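Local coordinates for DNA repair protein RecN (Deinococcus radiodurans, PDB 4ABY) that probably acts as an SMC-like ATPase in the recombinational repair of DNA double-strand breaks, this construct being its nucleotide-binding head domain, at residues 58-69 with 344-354; 359-369 with 382-393. All blocks are in the same frame, centred on the assembly; numbering follows the deposited sequence.

Interaction 1. Residues 58-69 with 344-354; sequences LGGGFCAFTGET and ADTRQVLVVTH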
loop_
_atom_site.group_PDB
_atom_site.type_symbol
_atom_site.label_atom_id
_atom_site.label_comp_id
_atom_site.label_asym_id
_atom_site.label_seq_id
_atom_site.Cartn_x
_atom_site.Cartn_y
_atom_site.Cartn_z
ATOM N N LEU A 58 -3.757 -11.303 -15.236
ATOM C CA LEU A 58 -2.944 -11.590 -14.066
ATOM C C LEU A 58 -3.847 -11.890 -12.891
ATOM O O LEU A 58 -4.829 -11.186 -12.664
ATOM C CB LEU A 58 -2.012 -10.419 -13.738
ATOM C CG LEU A 58 -2.493 -9.314 -12.791
ATOM C CD1 LEU A 58 -1.321 -8.442 -12.413
ATOM C CD2 LEU A 58 -3.594 -8.480 -13.407
ATOM N N GLY A 59 -3.527 -12.942 -12.149
ATOM C CA GLY A 59 -4.297 -13.264 -10.964
ATOM C C GLY A 59 -3.494 -14.096 -9.998
ATOM O O GLY A 59 -2.431 -14.594 -10.357
ATOM N N GLY A 60 -3.988 -14.240 -8.773
ATOM C CA GLY A 60 -3.393 -15.178 -7.842
ATOM C C GLY A 60 -3.006 -14.594 -6.502
ATOM O O GLY A 60 -3.796 -13.910 -5.853
ATOM N N GLY A 61 -1.787 -14.887 -6.069
ATOM C CA GLY A 61 -1.293 -14.350 -4.817
ATOM C C GLY A 61 -0.161 -13.396 -5.102
ATOM O O GLY A 61 -0.382 -12.233 -5.430
ATOM N N PHE A 62 1.059 -13.904 -4.996
ATOM C CA PHE A 62 2.254 -13.113 -5.244
ATOM C C PHE A 62 2.603 -13.116 -6.730
ATOM O O PHE A 62 3.013 -14.137 -7.283
ATOM C CB PHE A 62 3.413 -13.668 -4.416
ATOM C CG PHE A 62 4.690 -12.901 -4.561
ATOM C CD1 PHE A 62 4.735 -11.726 -5.288
ATOM C CD2 PHE A 62 5.847 -13.355 -3.960
ATOM C CE1 PHE A 62 5.910 -11.022 -5.418
ATOM C CE2 PHE A 62 7.027 -12.657 -4.084
ATOM C CZ PHE A 62 7.060 -11.487 -4.816
ATOM N N CYS A 63 2.437 -11.964 -7.370
ATOM C CA CYS A 63 2.776 -11.811 -8.776
ATOM C C CYS A 63 4.048 -10.999 -8.925
ATOM O O CYS A 63 4.110 -9.854 -8.490
ATOM C CB CYS A 63 1.640 -11.121 -9.518
ATOM S SG CYS A 63 0.077 -11.979 -9.376
ATOM N N ALA A 64 5.065 -11.592 -9.537
ATOM C CA ALA A 64 6.334 -10.904 -9.717
ATOM C C ALA A 64 6.503 -10.460 -11.157
ATOM O O ALA A 64 6.232 -11.217 -12.087
ATOM C CB ALA A 64 7.487 -11.794 -9.300
ATOM N N PHE A 65 6.946 -9.224 -11.338
ATOM C CA PHE A 65 7.223 -8.705 -12.665
ATOM C C PHE A 65 8.713 -8.418 -12.808
ATOM O O PHE A 65 9.290 -7.652 -12.035
ATOM C CB PHE A 65 6.376 -7.465 -12.929
ATOM C CG PHE A 65 4.909 -7.757 -13.010
ATOM C CD1 PHE A 65 4.191 -8.073 -11.870
ATOM C CD2 PHE A 65 4.246 -7.741 -14.228
ATOM C CE1 PHE A 65 2.836 -8.353 -11.939
ATOM C CE2 PHE A 65 2.892 -8.021 -14.302
ATOM C CZ PHE A 65 2.188 -8.325 -13.156
ATOM N N THR A 66 9.332 -9.041 -13.782
ATOM C CA THR A 66 10.738 -8.935 -14.000
ATOM C C THR A 66 11.003 -8.652 -15.445
ATOM O O THR A 66 10.105 -8.480 -16.192
ATOM C CB THR A 66 11.406 -10.181 -13.580
ATOM O OG1 THR A 66 11.059 -11.209 -14.463
ATOM C CG2 THR A 66 10.894 -10.559 -12.320
ATOM N N GLY A 67 12.252 -8.562 -15.822
ATOM C CA GLY A 67 12.583 -8.214 -17.172
ATOM C C GLY A 67 12.902 -6.766 -17.290
ATOM O O GLY A 67 13.898 -6.319 -16.862
ATOM N N GLU A 68 12.004 -6.064 -17.974
ATOM C CA GLU A 68 12.117 -4.633 -18.132
ATOM C C GLU A 68 11.347 -4.093 -16.952
ATOM O O GLU A 68 10.123 -3.971 -16.981
ATOM C CB GLU A 68 11.476 -4.179 -19.441
ATOM C CG GLU A 68 12.413 -3.404 -20.353
ATOM C CD GLU A 68 13.488 -4.280 -20.965
ATOM O OE1 GLU A 68 13.153 -5.378 -21.459
ATOM O OE2 GLU A 68 14.668 -3.873 -20.952
ATOM N N THR A 69 12.093 -3.777 -15.906
ATOM C CA THR A 69 11.524 -3.288 -14.651
ATOM C C THR A 69 10.826 -1.929 -14.696
ATOM O O THR A 69 9.767 -1.754 -14.093
ATOM C CB THR A 69 12.593 -3.248 -13.536
ATOM O OG1 THR A 69 13.869 -2.927 -14.105
ATOM C CG2 THR A 69 12.679 -4.593 -12.833
ATOM N N ALA A 344 0.735 -12.759 0.704
ATOM C CA ALA A 344 0.063 -13.355 -0.446
ATOM C C ALA A 344 -0.820 -14.548 -0.068
ATOM O O ALA A 344 -1.592 -15.038 -0.892
ATOM C CB ALA A 344 1.086 -13.763 -1.504
ATOM N N ASP A 345 -0.699 -15.016 1.172
ATOM C CA ASP A 345 -1.536 -16.104 1.676
ATOM C C ASP A 345 -2.983 -15.665 1.833
ATOM O O ASP A 345 -3.870 -16.489 2.021
ATOM C CB ASP A 345 -1.026 -16.599 3.030
ATOM C CG ASP A 345 0.130 -17.564 2.907
ATOM O OD1 ASP A 345 0.528 -17.891 1.771
ATOM O OD2 ASP A 345 0.643 -17.999 3.956
ATOM N N THR A 346 -3.206 -14.358 1.768
ATOM C CA THR A 346 -4.535 -13.793 1.934
ATOM C C THR A 346 -4.798 -12.715 0.884
ATOM O O THR A 346 -5.928 -12.256 0.725
ATOM C CB THR A 346 -4.703 -13.193 3.346
ATOM O OG1 THR A 346 -3.458 -12.626 3.779
ATOM C CG2 THR A 346 -5.125 -14.273 4.329
ATOM N N ARG A 347 -3.754 -12.319 0.160
ATOM C CA ARG A 347 -3.878 -11.189 -0.760
ATOM C C ARG A 347 -3.239 -11.445 -2.096
ATOM O O ARG A 347 -2.561 -12.453 -2.288
ATOM C CB ARG A 347 -3.211 -9.953 -0.176
ATOM C CG ARG A 347 -4.169 -8.869 0.276
ATOM C CD ARG A 347 -4.527 -9.012 1.737
ATOM N NE ARG A 347 -5.829 -8.417 2.018
ATOM C CZ ARG A 347 -6.472 -8.606 3.161
ATOM N NH1 ARG A 347 -5.907 -9.362 4.089
ATOM N NH2 ARG A 347 -7.657 -8.053 3.383
ATOM N N GLN A 348 -3.489 -10.531 -3.026
ATOM C CA GLN A 348 -2.763 -10.479 -4.284
ATOM C C GLN A 348 -1.758 -9.355 -4.122
ATOM O O GLN A 348 -2.144 -8.194 -3.982
ATOM C CB GLN A 348 -3.716 -10.162 -5.438
ATOM C CG GLN A 348 -3.069 -10.121 -6.812
ATOM C CD GLN A 348 -4.033 -9.668 -7.893
ATOM O OE1 GLN A 348 -4.875 -8.801 -7.666
ATOM N NE2 GLN A 348 -3.916 -10.256 -9.074
ATOM N N VAL A 349 -0.473 -9.698 -4.109
ATOM C CA VAL A 349 0.577 -8.695 -3.986
ATOM C C VAL A 349 1.321 -8.578 -5.310
ATOM O O VAL A 349 1.742 -9.571 -5.896
ATOM C CB VAL A 349 1.543 -8.997 -2.818
ATOM C CG1 VAL A 349 0.917 -9.991 -1.857
ATOM C CG2 VAL A 349 2.863 -9.513 -3.328
ATOM N N LEU A 350 1.444 -7.348 -5.788
ATOM C CA LEU A 350 2.059 -7.084 -7.074
ATOM C C LEU A 350 3.349 -6.300 -6.889
ATOM O O LEU A 350 3.329 -5.146 -6.464
ATOM C CB LEU A 350 1.089 -6.298 -7.953
ATOM C CG LEU A 350 -0.275 -6.953 -8.190
ATOM C CD1 LEU A 350 -1.328 -5.920 -8.547
ATOM C CD2 LEU A 350 -0.180 -8.015 -9.269
ATOM N N VAL A 351 4.476 -6.928 -7.197
ATOM C CA VAL A 351 5.760 -6.254 -7.094
ATOM C C VAL A 351 6.568 -6.392 -8.378
ATOM O O VAL A 351 6.484 -7.397 -9.080
ATOM C CB VAL A 351 6.599 -6.786 -5.913
ATOM C CG1 VAL A 351 5.706 -7.115 -4.731
ATOM C CG2 VAL A 351 7.389 -8.004 -6.333
ATOM N N VAL A 352 7.339 -5.356 -8.686
ATOM C CA VAL A 352 8.307 -5.405 -9.769
ATOM C C VAL A 352 9.681 -5.539 -9.120
ATOM O O VAL A 352 10.022 -4.767 -8.222
ATOM C CB VAL A 352 8.260 -4.125 -10.619
ATOM C CG1 VAL A 352 9.272 -4.191 -11.741
ATOM C CG2 VAL A 352 6.869 -3.918 -11.178
ATOM N N THR A 353 10.465 -6.515 -9.561
ATOM C CA THR A 353 11.717 -6.818 -8.880
ATOM C C THR A 353 12.850 -7.171 -9.837
ATOM O O THR A 353 12.609 -7.631 -10.955
ATOM C CB THR A 353 11.524 -7.971 -7.873
ATOM O OG1 THR A 353 12.741 -8.199 -7.155
ATOM C CG2 THR A 353 11.119 -9.242 -8.591
ATOM N N HIS A 354 14.085 -6.944 -9.388
ATOM C CA HIS A 354 15.272 -7.326 -10.154
ATOM C C HIS A 354 16.091 -8.374 -9.411
ATOM O O HIS A 354 17.137 -8.808 -9.882
ATOM C CB HIS A 354 16.137 -6.105 -10.482
ATOM C CG HIS A 354 16.532 -5.303 -9.282
ATOM N ND1 HIS A 354 15.736 -4.308 -8.757
ATOM C CD2 HIS A 354 17.646 -5.342 -8.511
ATOM C CE1 HIS A 354 16.339 -3.771 -7.710
ATOM N NE2 HIS A 354 17.498 -4.381 -7.539
#
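The ring of F62 meets V351 at its edge, where CE1 lies 3.5 Å from V351 CG2, nearly in the ring plane, while V349 CG2 approaches CD1 of the same ring obliquely. With CG anti to the backbone N, chi1 -178° carries the F62 ring across to the V349 and V351 side chains of strand 348-352, and L340 of helix 330-343 and I358 pack around the same cluster. On the opposite face of the sheet the F65 ring has V351 O and L350 CD2 at its edge, and it stacks on Y366. L350 CD2 is the hub here: it also touches L58 CD1 at 3.4 Å and C63 CB at 3.6 Å.

Between these two layers, strands 62-67 and 348-352 run parallel, their short axes 15° apart. Five backbone bonds join them: V349 N to G61 O at 2.9 Å, C63 N to V349 O, V351 N to C63 O, F65 N to V351 O, and T353 N to F65 O at 3.0 Å.

Q348 stretches out so that NE2 comes 3.6 Å from G59 CA, with OE1 held by S318 and L40. Past the strand end, T69 CG2 packs on V352 CG1 at 3.6 Å; G67, E68 and T69 belong to the predicted ATP-binding P-loop. The chemistry is thus backbone bonding sealed by apolar groups on both faces, a buried parallel pairing from which the P-loop emerges, as in other P-loop ATPases.

Interaction 2. Residues 359-369 with 382-393; sequences AARAHHHYKVE and RLLTGDERLEEI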
loop_
_atom_site.group_PDB
_atom_site.type_symbol
_atom_site.label_atom_id
_atom_site.label_comp_id
_atom_site.label_asym_id
_atom_site.label_seq_id
_atom_site.Cartn_x
_atom_site.Cartn_y
_atom_site.Cartn_z
ATOM N N ALA A 359 11.682 -12.870 -6.931
ATOM C CA ALA A 359 10.955 -13.471 -8.047
ATOM C C ALA A 359 10.620 -14.932 -7.777
ATOM O O ALA A 359 9.508 -15.385 -8.047
ATOM C CB ALA A 359 11.754 -13.343 -9.329
ATOM N N ALA A 360 11.588 -15.660 -7.233
ATOM C CA ALA A 360 11.457 -17.100 -7.031
ATOM C C ALA A 360 10.331 -17.491 -6.072
ATOM O O ALA A 360 9.941 -18.657 -6.014
ATOM C CB ALA A 360 12.776 -17.680 -6.558
ATOM N N ARG A 361 9.811 -16.525 -5.321
ATOM C CA ARG A 361 8.767 -16.810 -4.343
ATOM C C ARG A 361 7.379 -16.479 -4.873
ATOM O O ARG A 361 6.384 -16.631 -4.166
ATOM C CB ARG A 361 9.026 -16.047 -3.045
ATOM C CG ARG A 361 10.337 -16.404 -2.380
ATOM C CD ARG A 361 10.326 -17.841 -1.896
ATOM N NE ARG A 361 9.289 -18.052 -0.891
ATOM C CZ ARG A 361 9.432 -17.758 0.399
ATOM N NH1 ARG A 361 10.573 -17.239 0.845
ATOM N NH2 ARG A 361 8.433 -17.979 1.245
ATOM N N ALA A 362 7.311 -16.032 -6.120
ATOM C CA ALA A 362 6.042 -15.615 -6.701
ATOM C C ALA A 362 5.145 -16.808 -7.013
ATOM O O ALA A 362 5.634 -17.889 -7.338
ATOM C CB ALA A 362 6.287 -14.796 -7.957
ATOM N N HIS A 363 3.835 -16.611 -6.905
ATOM C CA HIS A 363 2.882 -17.621 -7.347
ATOM C C HIS A 363 2.780 -17.558 -8.856
ATOM O O HIS A 363 2.395 -18.525 -9.512
ATOM C CB HIS A 363 1.507 -17.380 -6.742
ATOM C CG HIS A 363 1.468 -17.540 -5.258
ATOM N ND1 HIS A 363 1.876 -16.547 -4.395
ATOM C CD2 HIS A 363 1.065 -18.573 -4.484
ATOM C CE1 HIS A 363 1.729 -16.963 -3.150
ATOM N NE2 HIS A 363 1.237 -18.188 -3.176
ATOM N N HIS A 364 3.125 -16.398 -9.401
ATOM C CA HIS A 364 3.102 -16.193 -10.832
ATOM C C HIS A 364 4.257 -15.289 -11.200
ATOM O O HIS A 364 4.413 -14.211 -10.636
ATOM C CB HIS A 364 1.770 -15.581 -11.255
ATOM C CG HIS A 364 0.581 -16.397 -10.851
ATOM N ND1 HIS A 364 0.050 -17.385 -11.652
ATOM C CD2 HIS A 364 -0.166 -16.385 -9.722
ATOM C CE1 HIS A 364 -0.978 -17.941 -11.035
ATOM N NE2 HIS A 364 -1.131 -17.350 -9.864
ATOM N N HIS A 365 5.081 -15.748 -12.130
ATOM C CA HIS A 365 6.246 -14.989 -12.547
ATOM C C HIS A 365 6.003 -14.427 -13.942
ATOM O O HIS A 365 5.955 -15.166 -14.926
ATOM C CB HIS A 365 7.490 -15.877 -12.526
ATOM C CG HIS A 365 8.772 -15.138 -12.764
ATOM N ND1 HIS A 365 9.950 -15.473 -12.131
ATOM C CD2 HIS A 365 9.059 -14.085 -13.564
ATOM C CE1 HIS A 365 10.908 -14.657 -12.535
ATOM N NE2 HIS A 365 10.393 -13.806 -13.404
ATOM N N TYR A 366 5.826 -13.114 -14.016
ATOM C CA TYR A 366 5.598 -12.449 -15.285
ATOM C C TYR A 366 6.903 -11.857 -15.783
ATOM O O TYR A 366 7.686 -11.336 -14.996
ATOM C CB TYR A 366 4.540 -11.354 -15.130
ATOM C CG TYR A 366 3.174 -11.893 -14.781
ATOM C CD1 TYR A 366 2.286 -12.278 -15.773
ATOM C CD2 TYR A 366 2.780 -12.032 -13.462
ATOM C CE1 TYR A 366 1.041 -12.781 -15.459
ATOM C CE2 TYR A 366 1.535 -12.536 -13.137
ATOM C CZ TYR A 366 0.671 -12.910 -14.141
ATOM O OH TYR A 366 -0.571 -13.411 -13.822
ATOM N N LYS A 367 7.150 -11.950 -17.083
ATOM C CA LYS A 367 8.326 -11.310 -17.654
ATOM C C LYS A 367 7.909 -10.181 -18.580
ATOM O O LYS A 367 7.102 -10.371 -19.487
ATOM C CB LYS A 367 9.214 -12.309 -18.401
ATOM C CG LYS A 367 10.560 -11.717 -18.790
ATOM C CD LYS A 367 11.414 -12.681 -19.594
ATOM C CE LYS A 367 12.785 -12.079 -19.883
ATOM N NZ LYS A 367 13.639 -12.975 -20.709
ATOM N N VAL A 368 8.451 -8.997 -18.331
ATOM C CA VAL A 368 8.196 -7.865 -19.196
ATOM C C VAL A 368 9.282 -7.828 -20.263
ATOM O O VAL A 368 10.474 -7.757 -19.958
ATOM C CB VAL A 368 8.149 -6.543 -18.411
ATOM C CG1 VAL A 368 7.846 -5.392 -19.345
ATOM C CG2 VAL A 368 7.104 -6.621 -17.313
ATOM N N GLU A 369 8.855 -7.897 -21.517
ATOM C CA GLU A 369 9.771 -8.008 -22.642
ATOM C C GLU A 369 9.614 -6.880 -23.643
ATOM O O GLU A 369 8.758 -6.015 -23.497
ATOM C CB GLU A 369 9.580 -9.342 -23.356
ATOM C CG GLU A 369 10.269 -10.496 -22.677
ATOM C CD GLU A 369 9.872 -11.823 -23.274
ATOM O OE1 GLU A 369 8.746 -11.911 -23.811
ATOM O OE2 GLU A 369 10.682 -12.774 -23.201
ATOM N N ARG A 382 4.347 -11.644 -20.474
ATOM C CA ARG A 382 3.916 -13.035 -20.603
ATOM C C ARG A 382 4.305 -13.877 -19.393
ATOM O O ARG A 382 5.392 -13.718 -18.841
ATOM C CB ARG A 382 4.495 -13.657 -21.875
ATOM C CG ARG A 382 6.002 -13.741 -21.860
ATOM C CD ARG A 382 6.571 -14.156 -23.201
ATOM N NE ARG A 382 7.992 -14.451 -23.063
ATOM C CZ ARG A 382 8.469 -15.651 -22.755
ATOM N NH1 ARG A 382 7.633 -16.662 -22.574
ATOM N NH2 ARG A 382 9.776 -15.841 -22.634
ATOM N N LEU A 383 3.408 -14.773 -18.991
ATOM C CA LEU A 383 3.668 -15.702 -17.897
ATOM C C LEU A 383 4.840 -16.631 -18.196
ATOM O O LEU A 383 5.093 -16.973 -19.350
ATOM C CB LEU A 383 2.431 -16.550 -17.631
ATOM C CG LEU A 383 1.689 -16.286 -16.331
ATOM C CD1 LEU A 383 0.470 -17.177 -16.260
ATOM C CD2 LEU A 383 2.605 -16.526 -15.148
ATOM N N LEU A 384 5.546 -17.043 -17.148
ATOM C CA LEU A 384 6.623 -18.019 -17.281
ATOM C C LEU A 384 6.159 -19.391 -16.802
ATOM O O LEU A 384 5.614 -19.529 -15.711
ATOM C CB LEU A 384 7.867 -17.568 -16.517
ATOM C CG LEU A 384 8.483 -16.259 -17.012
ATOM C CD1 LEU A 384 9.846 -16.055 -16.386
ATOM C CD2 LEU A 384 8.577 -16.247 -18.531
ATOM N N THR A 385 6.358 -20.368 -17.644
ATOM C CA THR A 385 5.861 -21.698 -17.481
ATOM C C THR A 385 6.363 -22.548 -16.355
ATOM O O THR A 385 5.601 -23.225 -15.702
ATOM C CB THR A 385 6.221 -22.392 -18.692
ATOM O OG1 THR A 385 7.439 -21.817 -19.137
ATOM C CG2 THR A 385 5.204 -22.117 -19.719
ATOM N N GLY A 386 7.653 -22.542 -16.125
ATOM C CA GLY A 386 8.189 -23.357 -15.071
ATOM C C GLY A 386 9.643 -23.549 -15.320
ATOM O O GLY A 386 10.451 -23.143 -14.529
ATOM N N ASP A 387 9.965 -24.240 -16.395
ATOM C CA ASP A 387 11.343 -24.390 -16.844
ATOM C C ASP A 387 11.865 -23.129 -17.465
ATOM O O ASP A 387 13.035 -22.856 -17.456
ATOM C CB ASP A 387 11.537 -25.600 -17.742
ATOM C CG ASP A 387 11.786 -26.850 -16.958
ATOM O OD1 ASP A 387 12.951 -27.145 -16.664
ATOM O OD2 ASP A 387 10.807 -27.521 -16.621
ATOM N N GLU A 388 10.952 -22.387 -18.044
ATOM C CA GLU A 388 11.247 -21.079 -18.595
ATOM C C GLU A 388 11.487 -20.117 -17.448
ATOM O O GLU A 388 12.326 -19.226 -17.529
ATOM C CB GLU A 388 10.076 -20.598 -19.436
ATOM C CG GLU A 388 10.415 -19.455 -20.359
ATOM C CD GLU A 388 9.318 -19.206 -21.361
ATOM O OE1 GLU A 388 8.213 -19.769 -21.180
ATOM O OE2 GLU A 388 9.565 -18.456 -22.327
ATOM N N ARG A 389 10.732 -20.316 -16.377
ATOM C CA ARG A 389 10.867 -19.509 -15.182
ATOM C C ARG A 389 12.205 -19.786 -14.521
ATOM O O ARG A 389 12.959 -18.869 -14.207
ATOM C CB ARG A 389 9.736 -19.833 -14.212
ATOM C CG ARG A 389 9.813 -19.069 -12.926
ATOM C CD ARG A 389 8.919 -19.691 -11.884
ATOM N NE ARG A 389 8.824 -18.846 -10.701
ATOM C CZ ARG A 389 7.842 -18.927 -9.813
ATOM N NH1 ARG A 389 6.872 -19.817 -9.979
ATOM N NH2 ARG A 389 7.828 -18.115 -8.765
ATOM N N LEU A 390 12.492 -21.064 -14.306
ATOM C CA LEU A 390 13.761 -21.480 -13.731
ATOM C C LEU A 390 14.903 -20.840 -14.501
ATOM O O LEU A 390 15.894 -20.409 -13.917
ATOM C CB LEU A 390 13.891 -23.000 -13.786
ATOM C CG LEU A 390 15.227 -23.589 -13.342
ATOM C CD1 LEU A 390 15.426 -23.388 -11.853
ATOM C CD2 LEU A 390 15.292 -25.062 -13.688
ATOM N N GLU A 391 14.785 -20.777 -15.795
ATOM C CA GLU A 391 15.775 -20.131 -16.604
ATOM C C GLU A 391 15.902 -18.686 -16.274
ATOM O O GLU A 391 16.969 -18.183 -16.209
ATOM C CB GLU A 391 15.338 -20.221 -18.037
ATOM C CG GLU A 391 16.212 -21.051 -18.889
ATOM C CD GLU A 391 16.087 -20.673 -20.316
ATOM O OE1 GLU A 391 15.336 -19.737 -20.604
ATOM O OE2 GLU A 391 16.734 -21.306 -21.156
ATOM N N GLU A 392 14.790 -18.006 -16.091
ATOM C CA GLU A 392 14.784 -16.579 -15.785
ATOM C C GLU A 392 15.466 -16.286 -14.454
ATOM O O GLU A 392 16.293 -15.380 -14.357
ATOM C CB GLU A 392 13.353 -16.042 -15.775
ATOM C CG GLU A 392 13.241 -14.550 -15.489
ATOM C CD GLU A 392 13.755 -13.684 -16.628
ATOM O OE1 GLU A 392 14.240 -14.245 -17.639
ATOM O OE2 GLU A 392 13.671 -12.439 -16.510
ATOM N N ILE A 393 15.116 -17.058 -13.431
ATOM C CA ILE A 393 15.710 -16.891 -12.114
ATOM C C ILE A 393 17.227 -16.978 -12.203
ATOM O O ILE A 393 17.937 -16.174 -11.607
ATOM C CB ILE A 393 15.210 -17.955 -11.131
ATOM C CG1 ILE A 393 13.695 -17.869 -10.992
ATOM C CG2 ILE A 393 15.874 -17.774 -9.780
ATOM C CD1 ILE A 393 13.215 -16.504 -10.543
#
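H365 and L384 make the tight centre of this contact: L384 CD1 sits over one face of the imidazole, 3.8 Å from its centroid in a CH-pi contact, while I393 CD1 lies at the ring edge, 3.6 Å from CE1. With CG anti to the backbone N (chi1 -172°), the H365 ring enters between L384 and helix 387-398, where E392 CG approaches obliquely; NE2 of H365 hydrogen-bonds to T66 OG1 on strand 62-67. R389 runs extended past H365 CB into the turn 359-362. There its NH2 donates in the guanidinium plane to A362 O at 2.6 Å and A359 O at 3.3 Å, the latter on a lone pair, so one nitrogen ties two turn carbonyls to the helix.

The backbones pair as an antiparallel hairpin, with K367 N on R382 O and L384 N on H365 O. L383, by contrast, lies on the solvent side, with CD2 over one face of the Y366 ring, 4.2 Å from its centroid.

The charged end is more exposed but well bonded. R382 grips E369 side-on, NE to OE1 at 2.8 Å and NH2 to OE2, and turns NH1 and NH2 end-on to OE2 of E388. The loose link is K367 NZ, which reaches E392 OE1 only weakly, at 3.4 Å; E392 has a second partner in R395. A leucine in place of R382 would probably leave the E369 and E388 carboxylates without the guanidinium that bridges them. Strand and helix are therefore joined by two kinds of chemistry: apolar packing around H365 with R389 holding the turn carbonyls, and a salt-bridge network on the more exposed side, whose K367 side chain lies about 4 Å from G67 of the predicted ATP site.

Interactions 1 and 2 lie in the same mixed sheet, their centres about 10 Å apart, and strand 62-67 of the first is the immediate neighbour of strand 364-373 of the second. Interaction 1 is core: a parallel pair in the middle of the sheet, with most of its touching residues buried and its polar links mostly backbone. Interaction 2 reaches an edge strand of the sheet, 376-383, as an antiparallel hairpin and adds a helix, so it is only partly buried and relies far more on charged side chains. Probable backbone bonds, F62 O to H363 N and A64 O to Y366 N, sew the two together.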